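Local atomic coordinates of amidohydrolase (Pseudomonas aeruginosa, PDB entry 2I5G), a protein that probably acts as a metal-dependent dipeptidase of the M19 (membrane dipeptidase) family. Residues Gln93-Phe98 with Asn124-Gly129; Asp100-Val105 with Gly141-Ala146; Tyr104-Lys109 with Met148-Ile153. The protein carries 2 engineered substitutions. All blocks are in the same frame, centred on the assembly; numbering follows the deposited sequence.

Contact 1 (Gln93-Phe98 with Asn124-Gly129); sequences QNAHAF and NLVGTG
Asn-94, Ala-95 and His-96 meet Asn-124 and Val-126 in a buried loop-to-loop contact. In this TIM-barrel protein the two loops follow strands 86-92 and 113-117, which pair in parallel. Both loops therefore leave the same end of the barrel, the end that carries the active site in this fold. The end of the Asn-124 side chain approaches both Asn-94 and His-96. Its CG lies 3.5 Å from Asn-94 OD1. The two asparagine side chains run past each other in opposite directions, with amide planes 45° apart. The same end also nears His-96, closest at CB; the amide and imidazole planes are 31° apart.

Asn-94 is held at both ends of its amide, OD1 by its own loop and ND2 by Val-43 O. CG is anti to the backbone N (chi1 -160°), and this puts OD1 2.9 Å from His-96 N in an Asx turn. That N-H comes from above the carbonyl plane. The opposite loop is folded back by a bond from Asn-124 N to Gly-127 O. Asn-124 O accepts from Gln-123 NE2 of the second subunit, which places the contact close to the dimer interface. Beside the amides the contact is apolar. The Ala-95 methyl CB meets one branch of Val-126, CG2, at 4.2 Å.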
loop_
_atom_site.group_PDB
_atom_site.type_symbol
_atom_site.label_atom_id
_atom_site.label_comp_id
_atom_site.label_asym_id
_atom_site.label_seq_id
_atom_site.Cartn_x
_atom_site.Cartn_y
_atom_site.Cartn_z
ATOM N N GLN A 93 14.966 -3.309 0.393
ATOM C CA GLN A 93 14.906 -1.937 -0.061
ATOM C C GLN A 93 13.441 -1.524 -0.138
ATOM O O GLN A 93 13.082 -0.540 -0.783
ATOM C CB GLN A 93 15.601 -1.782 -1.411
ATOM C CG GLN A 93 17.112 -1.722 -1.287
ATOM C CD GLN A 93 17.761 -0.886 -2.377
ATOM O OE1 GLN A 93 17.436 0.298 -2.550
ATOM N NE2 GLN A 93 18.688 -1.493 -3.114
ATOM N N ASN A 94 12.593 -2.289 0.541
ATOM C CA ASN A 94 11.164 -2.008 0.562
ATOM C C ASN A 94 10.522 -2.692 1.765
ATOM O O ASN A 94 10.847 -3.833 2.083
ATOM C CB ASN A 94 10.506 -2.519 -0.719
ATOM C CG ASN A 94 9.170 -1.855 -0.997
ATOM O OD1 ASN A 94 8.491 -1.387 -0.086
ATOM N ND2 ASN A 94 8.780 -1.823 -2.264
ATOM N N ALA A 95 9.612 -1.991 2.431
ATOM C CA ALA A 95 8.916 -2.554 3.580
ATOM C C ALA A 95 7.753 -3.417 3.097
ATOM O O ALA A 95 7.094 -4.085 3.893
ATOM C CB ALA A 95 8.395 -1.441 4.466
ATOM N N HIS A 96 7.517 -3.405 1.787
ATOM C CA HIS A 96 6.424 -4.160 1.190
ATOM C C HIS A 96 6.460 -5.652 1.508
ATOM O O HIS A 96 5.416 -6.317 1.516
ATOM C CB HIS A 96 6.405 -3.951 -0.323
ATOM C CG HIS A 96 5.216 -4.563 -0.996
ATOM N ND1 HIS A 96 3.920 -4.224 -0.667
ATOM C CD2 HIS A 96 5.125 -5.515 -1.956
ATOM C CE1 HIS A 96 3.082 -4.942 -1.393
ATOM N NE2 HIS A 96 3.788 -5.734 -2.182
ATOM N N ALA A 97 7.655 -6.175 1.775
ATOM C CA ALA A 97 7.829 -7.586 2.111
ATOM C C ALA A 97 7.045 -7.947 3.372
ATOM O O ALA A 97 6.676 -9.108 3.566
ATOM C CB ALA A 97 9.293 -7.889 2.312
ATOM N N PHE A 98 6.804 -6.957 4.231
ATOM C CA PHE A 98 6.037 -7.173 5.458
ATOM C C PHE A 98 4.552 -7.255 5.121
ATOM O O PHE A 98 3.737 -7.640 5.964
ATOM C CB PHE A 98 6.198 -6.012 6.444
ATOM C CG PHE A 98 7.603 -5.768 6.897
ATOM C CD1 PHE A 98 8.431 -6.823 7.262
ATOM C CD2 PHE A 98 8.078 -4.462 7.022
ATOM C CE1 PHE A 98 9.710 -6.580 7.750
ATOM C CE2 PHE A 98 9.353 -4.204 7.509
ATOM C CZ PHE A 98 10.171 -5.263 7.874
ATOM N N ASN A 124 3.635 3.062 -0.638
ATOM C CA ASN A 124 3.664 1.786 0.080
ATOM C C ASN A 124 2.409 1.698 0.940
ATOM O O ASN A 124 1.443 2.428 0.722
ATOM C CB ASN A 124 4.876 1.783 1.017
ATOM C CG ASN A 124 5.742 0.576 0.844
ATOM O OD1 ASN A 124 6.810 0.470 1.452
ATOM N ND2 ASN A 124 5.294 -0.353 0.011
ATOM N N LEU A 125 2.427 0.794 1.913
ATOM C CA LEU A 125 1.323 0.697 2.857
ATOM C C LEU A 125 1.792 1.540 4.046
ATOM O O LEU A 125 0.984 1.966 4.869
ATOM C CB LEU A 125 1.082 -0.742 3.343
ATOM C CG LEU A 125 0.392 -1.775 2.453
ATOM C CD1 LEU A 125 0.203 -3.056 3.240
ATOM C CD2 LEU A 125 -0.945 -1.256 1.975
ATOM N N VAL A 126 3.104 1.785 4.124
ATOM C CA VAL A 126 3.665 2.556 5.233
ATOM C C VAL A 126 3.985 4.021 4.926
ATOM O O VAL A 126 3.831 4.889 5.784
ATOM C CB VAL A 126 4.935 1.874 5.797
ATOM C CG1 VAL A 126 4.657 0.399 6.035
ATOM C CG2 VAL A 126 6.102 2.050 4.855
ATOM N N GLY A 127 4.425 4.297 3.708
ATOM C CA GLY A 127 4.740 5.662 3.331
ATOM C C GLY A 127 4.757 5.779 1.823
ATOM O O GLY A 127 4.112 4.991 1.136
ATOM N N THR A 128 5.493 6.747 1.297
ATOM C CA THR A 128 5.567 6.912 -0.144
ATOM C C THR A 128 6.997 7.254 -0.586
ATOM O O THR A 128 7.715 7.988 0.099
ATOM C CB THR A 128 4.538 7.981 -0.619
ATOM O OG1 THR A 128 4.801 8.356 -1.978
ATOM C CG2 THR A 128 4.599 9.194 0.266
ATOM N N GLY A 129 7.399 6.696 -1.727
ATOM C CA GLY A 129 8.736 6.896 -2.262
ATOM C C GLY A 129 9.101 8.288 -2.739
ATOM O O GLY A 129 8.325 9.230 -2.604
#

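Contact 2 (Asp100-Val105 with Gly141-Ala146); sequences DQIGYV and GREIVA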
loop_
_atom_site.group_PDB
_atom_site.type_symbol
_atom_site.label_atom_id
_atom_site.label_comp_id
_atom_site.label_asym_id
_atom_site.label_seq_id
_atom_site.Cartn_x
_atom_site.Cartn_y
_atom_site.Cartn_z
ATOM N N ASP A 100 0.924 -6.694 5.066
ATOM C CA ASP A 100 0.105 -5.983 6.048
ATOM C C ASP A 100 0.224 -6.591 7.435
ATOM O O ASP A 100 -0.604 -6.353 8.309
ATOM C CB ASP A 100 -1.359 -5.980 5.626
ATOM C CG ASP A 100 -1.937 -7.370 5.539
ATOM O OD1 ASP A 100 -3.178 -7.493 5.460
ATOM O OD2 ASP A 100 -1.148 -8.340 5.542
ATOM N N GLN A 101 1.271 -7.372 7.640
ATOM C CA GLN A 101 1.482 -8.011 8.922
ATOM C C GLN A 101 2.631 -7.363 9.668
ATOM O O GLN A 101 3.730 -7.254 9.135
ATOM C CB GLN A 101 1.773 -9.492 8.704
ATOM C CG GLN A 101 0.722 -10.174 7.864
ATOM C CD GLN A 101 -0.653 -10.031 8.465
ATOM O OE1 GLN A 101 -0.896 -10.452 9.597
ATOM N NE2 GLN A 101 -1.564 -9.430 7.716
ATOM N N ILE A 102 2.372 -6.937 10.900
ATOM C CA ILE A 102 3.396 -6.315 11.732
ATOM C C ILE A 102 4.208 -7.451 12.346
ATOM O O ILE A 102 5.299 -7.243 12.886
ATOM C CB ILE A 102 2.764 -5.459 12.865
ATOM C CG1 ILE A 102 1.877 -4.364 12.261
ATOM C CG2 ILE A 102 3.858 -4.812 13.717
ATOM C CD1 ILE A 102 1.146 -3.518 13.300
ATOM N N GLY A 103 3.661 -8.659 12.239
ATOM C CA GLY A 103 4.320 -9.834 12.776
ATOM C C GLY A 103 5.490 -10.288 11.925
ATOM O O GLY A 103 6.356 -11.019 12.407
ATOM N N TYR A 104 5.529 -9.855 10.667
ATOM C CA TYR A 104 6.612 -10.249 9.776
ATOM C C TYR A 104 7.903 -9.513 10.082
ATOM O O TYR A 104 8.978 -9.944 9.661
ATOM C CB TYR A 104 6.240 -10.015 8.308
ATOM C CG TYR A 104 5.156 -10.927 7.775
ATOM C CD1 TYR A 104 4.638 -10.750 6.495
ATOM C CD2 TYR A 104 4.629 -11.952 8.559
ATOM C CE1 TYR A 104 3.621 -11.566 6.009
ATOM C CE2 TYR A 104 3.612 -12.774 8.081
ATOM C CZ TYR A 104 3.114 -12.573 6.808
ATOM O OH TYR A 104 2.098 -13.375 6.345
ATOM N N VAL A 105 7.814 -8.397 10.798
ATOM C CA VAL A 105 9.030 -7.669 11.128
ATOM C C VAL A 105 9.914 -8.580 11.976
ATOM O O VAL A 105 11.112 -8.686 11.744
ATOM C CB VAL A 105 8.739 -6.364 11.906
ATOM C CG1 VAL A 105 10.053 -5.730 12.353
ATOM C CG2 VAL A 105 7.955 -5.392 11.023
ATOM N N GLY A 141 2.308 2.645 9.005
ATOM C CA GLY A 141 3.745 2.854 8.979
ATOM C C GLY A 141 4.341 3.157 10.346
ATOM O O GLY A 141 5.465 2.762 10.637
ATOM N N ARG A 142 3.598 3.860 11.193
ATOM C CA ARG A 142 4.100 4.190 12.520
ATOM C C ARG A 142 4.162 2.934 13.379
ATOM O O ARG A 142 4.969 2.843 14.305
ATOM C CB ARG A 142 3.202 5.226 13.195
ATOM C CG ARG A 142 2.997 6.491 12.392
ATOM C CD ARG A 142 2.163 7.484 13.178
ATOM N NE ARG A 142 2.933 8.101 14.253
ATOM C CZ ARG A 142 3.782 9.111 14.078
ATOM N NH1 ARG A 142 3.972 9.626 12.869
ATOM N NH2 ARG A 142 4.443 9.610 15.115
ATOM N N GLU A 143 3.299 1.967 13.080
ATOM C CA GLU A 143 3.300 0.725 13.834
ATOM C C GLU A 143 4.482 -0.104 13.361
ATOM O O GLU A 143 5.117 -0.806 14.149
ATOM C CB GLU A 143 1.996 -0.048 13.623
ATOM C CG GLU A 143 0.753 0.706 14.071
ATOM C CD GLU A 143 -0.467 -0.192 14.218
ATOM O OE1 GLU A 143 -0.493 -1.012 15.162
ATOM O OE2 GLU A 143 -1.398 -0.075 13.388
ATOM N N ILE A 144 4.783 -0.019 12.069
ATOM C CA ILE A 144 5.910 -0.761 11.533
ATOM C C ILE A 144 7.220 -0.204 12.077
ATOM O O ILE A 144 8.113 -0.962 12.428
ATOM C CB ILE A 144 5.934 -0.734 9.988
ATOM C CG1 ILE A 144 4.776 -1.562 9.435
ATOM C CG2 ILE A 144 7.236 -1.329 9.475
ATOM C CD1 ILE A 144 4.875 -3.055 9.753
ATOM N N VAL A 145 7.335 1.115 12.160
ATOM C CA VAL A 145 8.560 1.714 12.683
ATOM C C VAL A 145 8.770 1.241 14.109
ATOM O O VAL A 145 9.858 0.796 14.473
ATOM C CB VAL A 145 8.497 3.252 12.688
ATOM C CG1 VAL A 145 9.734 3.821 13.384
ATOM C CG2 VAL A 145 8.416 3.774 11.261
ATOM N N ALA A 146 7.712 1.342 14.909
ATOM C CA ALA A 146 7.746 0.920 16.304
ATOM C C ALA A 146 8.260 -0.513 16.464
ATOM O O ALA A 146 9.229 -0.740 17.187
ATOM C CB ALA A 146 6.357 1.047 16.914
#
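Ile-102 lays the end of its side chain across Glu-143 and packs its middle against Ile-144. On the outside of the TIM barrel, the start of one helix and the turn leading into it pack on the next helix. Ile-102 lies near the start of helix 103-110. Its partners belong to helix 139-151, the next helix along the chain, after strand 113-117. Ile-102 and Glu-143 cross at about a right angle. The Ile-102 methyl CD1 rests 3.6 Å from Glu-143 CB and 3.5 Å from Glu-143 OE1, so it touches both the root and the carboxylate of that side chain. The other carboxylate oxygen, OE2, forms a salt bridge with Arg-270 of the second subunit. Tyr-268 of that subunit bonds through its OH to Asp-100 O and Ile-102 N. The contact thus borders the dimer interface on this side.

Deeper in, Ile-144 reaches over from its helix. Its chain turns at chi2 (-65°), and the CD1 methyl at its end lies between Ile-102 and Val-105. Val-105 contributes the branch beside its backbone N, with CG2 4.1 Å from Ile-144 CD1. The same Ile-144 methyl is 4.1 Å from Ile-102 CG1 and equally close to Ile-102 CA.

Contact 3 (Tyr104-Lys109 with Met148-Ile153); sequences YVEVFK and MNRVGI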
loop_
_atom_site.group_PDB
_atom_site.type_symbol
_atom_site.label_atom_id
_atom_site.label_comp_id
_atom_site.label_asym_id
_atom_site.label_seq_id
_atom_site.Cartn_x
_atom_site.Cartn_y
_atom_site.Cartn_z
ATOM N N TYR A 104 5.529 -9.855 10.667
ATOM C CA TYR A 104 6.612 -10.249 9.776
ATOM C C TYR A 104 7.903 -9.513 10.082
ATOM O O TYR A 104 8.978 -9.944 9.661
ATOM C CB TYR A 104 6.240 -10.015 8.308
ATOM C CG TYR A 104 5.156 -10.927 7.775
ATOM C CD1 TYR A 104 4.638 -10.750 6.495
ATOM C CD2 TYR A 104 4.629 -11.952 8.559
ATOM C CE1 TYR A 104 3.621 -11.566 6.009
ATOM C CE2 TYR A 104 3.612 -12.774 8.081
ATOM C CZ TYR A 104 3.114 -12.573 6.808
ATOM O OH TYR A 104 2.098 -13.375 6.345
ATOM N N VAL A 105 7.814 -8.397 10.798
ATOM C CA VAL A 105 9.030 -7.669 11.128
ATOM C C VAL A 105 9.914 -8.580 11.976
ATOM O O VAL A 105 11.112 -8.686 11.744
ATOM C CB VAL A 105 8.739 -6.364 11.906
ATOM C CG1 VAL A 105 10.053 -5.730 12.353
ATOM C CG2 VAL A 105 7.955 -5.392 11.023
ATOM N N GLU A 106 9.319 -9.256 12.947
ATOM C CA GLU A 106 10.079 -10.159 13.802
ATOM C C GLU A 106 10.497 -11.435 13.060
ATOM O O GLU A 106 11.548 -12.009 13.346
ATOM C CB GLU A 106 9.248 -10.516 15.031
ATOM C CG GLU A 106 9.873 -11.544 15.950
ATOM C CD GLU A 106 9.082 -11.713 17.231
ATOM O OE1 GLU A 106 7.853 -11.944 17.148
ATOM O OE2 GLU A 106 9.687 -11.611 18.319
ATOM N N VAL A 107 9.672 -11.872 12.112
ATOM C CA VAL A 107 9.946 -13.076 11.332
ATOM C C VAL A 107 11.199 -12.917 10.484
ATOM O O VAL A 107 12.070 -13.791 10.474
ATOM C CB VAL A 107 8.776 -13.420 10.369
ATOM C CG1 VAL A 107 9.155 -14.613 9.502
ATOM C CG2 VAL A 107 7.511 -13.722 11.154
ATOM N N PHE A 108 11.285 -11.806 9.761
ATOM C CA PHE A 108 12.440 -11.573 8.900
ATOM C C PHE A 108 13.696 -11.355 9.716
ATOM O O PHE A 108 14.786 -11.776 9.322
ATOM C CB PHE A 108 12.181 -10.386 7.971
ATOM C CG PHE A 108 11.314 -10.728 6.794
ATOM C CD1 PHE A 108 11.706 -11.722 5.897
ATOM C CD2 PHE A 108 10.106 -10.069 6.584
ATOM C CE1 PHE A 108 10.906 -12.054 4.805
ATOM C CE2 PHE A 108 9.296 -10.393 5.497
ATOM C CZ PHE A 108 9.697 -11.389 4.603
ATOM N N LYS A 109 13.540 -10.695 10.856
ATOM C CA LYS A 109 14.666 -10.460 11.735
ATOM C C LYS A 109 15.222 -11.824 12.121
ATOM O O LYS A 109 16.437 -12.012 12.147
ATOM C CB LYS A 109 14.217 -9.704 12.983
ATOM C CG LYS A 109 15.289 -9.560 14.048
ATOM C CD LYS A 109 16.475 -8.739 13.586
ATOM C CE LYS A 109 17.550 -8.750 14.666
ATOM N NZ LYS A 109 18.725 -7.916 14.313
HETATM N N MSE A 148 9.902 -2.329 14.402
HETATM C CA MSE A 148 11.279 -2.410 13.915
HETATM C C MSE A 148 12.259 -1.947 15.000
HETATM O O MSE A 148 13.364 -2.486 15.117
HETATM C CB MSE A 148 11.457 -1.561 12.650
HETATM C CG MSE A 148 10.814 -2.164 11.412
HETATM SE SE MSE A 148 10.967 -1.073 9.804
HETATM C CE MSE A 148 12.873 -1.245 9.531
ATOM N N ASN A 149 11.854 -0.955 15.791
ATOM C CA ASN A 149 12.705 -0.453 16.865
ATOM C C ASN A 149 12.808 -1.496 17.965
ATOM O O ASN A 149 13.863 -1.674 18.573
ATOM C CB ASN A 149 12.136 0.834 17.472
ATOM C CG ASN A 149 12.236 2.016 16.539
ATOM O OD1 ASN A 149 13.039 2.016 15.612
ATOM N ND2 ASN A 149 11.433 3.043 16.791
ATOM N N ARG A 150 11.698 -2.182 18.212
ATOM C CA ARG A 150 11.634 -3.203 19.251
ATOM C C ARG A 150 12.396 -4.471 18.873
ATOM O O ARG A 150 13.116 -5.046 19.692
ATOM C CB ARG A 150 10.172 -3.546 19.526
ATOM C CG ARG A 150 9.935 -4.361 20.774
ATOM C CD ARG A 150 8.460 -4.727 20.883
ATOM N NE ARG A 150 8.097 -5.734 19.893
ATOM C CZ ARG A 150 8.479 -7.006 19.952
ATOM N NH1 ARG A 150 9.233 -7.427 20.962
ATOM N NH2 ARG A 150 8.119 -7.858 18.997
ATOM N N VAL A 151 12.236 -4.895 17.626
ATOM C CA VAL A 151 12.878 -6.103 17.115
ATOM C C VAL A 151 14.356 -5.917 16.768
ATOM O O VAL A 151 15.145 -6.864 16.840
ATOM C CB VAL A 151 12.108 -6.630 15.866
ATOM C CG1 VAL A 151 12.863 -7.766 15.213
ATOM C CG2 VAL A 151 10.719 -7.100 16.281
ATOM N N GLY A 152 14.728 -4.701 16.380
ATOM C CA GLY A 152 16.114 -4.438 16.050
ATOM C C GLY A 152 16.458 -4.436 14.571
ATOM O O GLY A 152 17.443 -5.047 14.166
ATOM N N ILE A 153 15.646 -3.767 13.757
ATOM C CA ILE A 153 15.911 -3.677 12.327
ATOM C C ILE A 153 16.013 -2.201 12.019
ATOM O O ILE A 153 15.090 -1.445 12.288
ATOM C CB ILE A 153 14.778 -4.280 11.479
ATOM C CG1 ILE A 153 14.790 -5.809 11.605
ATOM C CG2 ILE A 153 14.940 -3.853 10.026
ATOM C CD1 ILE A 153 13.710 -6.506 10.799
#
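Lys-109 lies alongside Val-151 and Ile-153, its side chain running in the opposite direction to both. Its CG is anti to the backbone N, and the chain bends once, at chi2 (64°). Beyond the bend it is extended. CD comes within 3.9 Å of Ile-153 CG1. The ammonium group then reaches the backbone: Lys-109 NZ donates to Gly-152 O at 3.1 Å, tilted 31° from the carbonyl plane. Lys-109 also makes a cation-pi contact with Trp-323. Val-151 splits its branches: CG1 goes to CB and CG of Lys-109, and CG2 to Glu-106 CB at 3.9 Å.

Two neighbouring helices of the TIM barrel meet here. Helix 103-110 leads into strand 113-117, and helix 139-151 into strand 154-156, its parallel neighbour. Gly-152 ends the second helix with a positive phi (100°). Met-148 O accepts from both Gly-152 N and Ile-153 N, and the chain turns so that Ile-153 faces helix 103-110. Ile-153 CD1 lies 3.5 Å from Val-105 O.

Val-105 turns its CG1 branch to this side. It meets CG of Met-148, a selenomethionine residue, at 3.8 Å, and the two side chains cross at about a right angle. Farther out, Arg-150 NE forms a salt bridge with Glu-147. The Glu-106 carboxylate stands nearly perpendicular to the Arg-150 guanidinium, at its edge. Arg-150 NH2 is 4.1 Å from Glu-106 OE2, too far for a salt bridge.

In the fold
Contacts 2 and 3 are successive levels of one helix pair, 103-110 with 139-151. Their centres are 8 Å apart, and Val-105 serves both. Contact 1 joins the loops that lead toward these helices. Its centre is 10 Å from that of contact 2 and 14 Å from that of contact 3. Phe-98 ties the levels together: its CE1 is 3.6 Å from Val-105 CA and 3.7 Å from Phe-108 CD2. On the other loop, Val-126 CG1 packs 3.9 Å from Ile-144 CG1. The second subunit touches contacts 1 and 2 but not contact 3. Contact 1 sits beyond the C-terminal ends of the strands, and contacts 2 and 3 follow the helices away from that end.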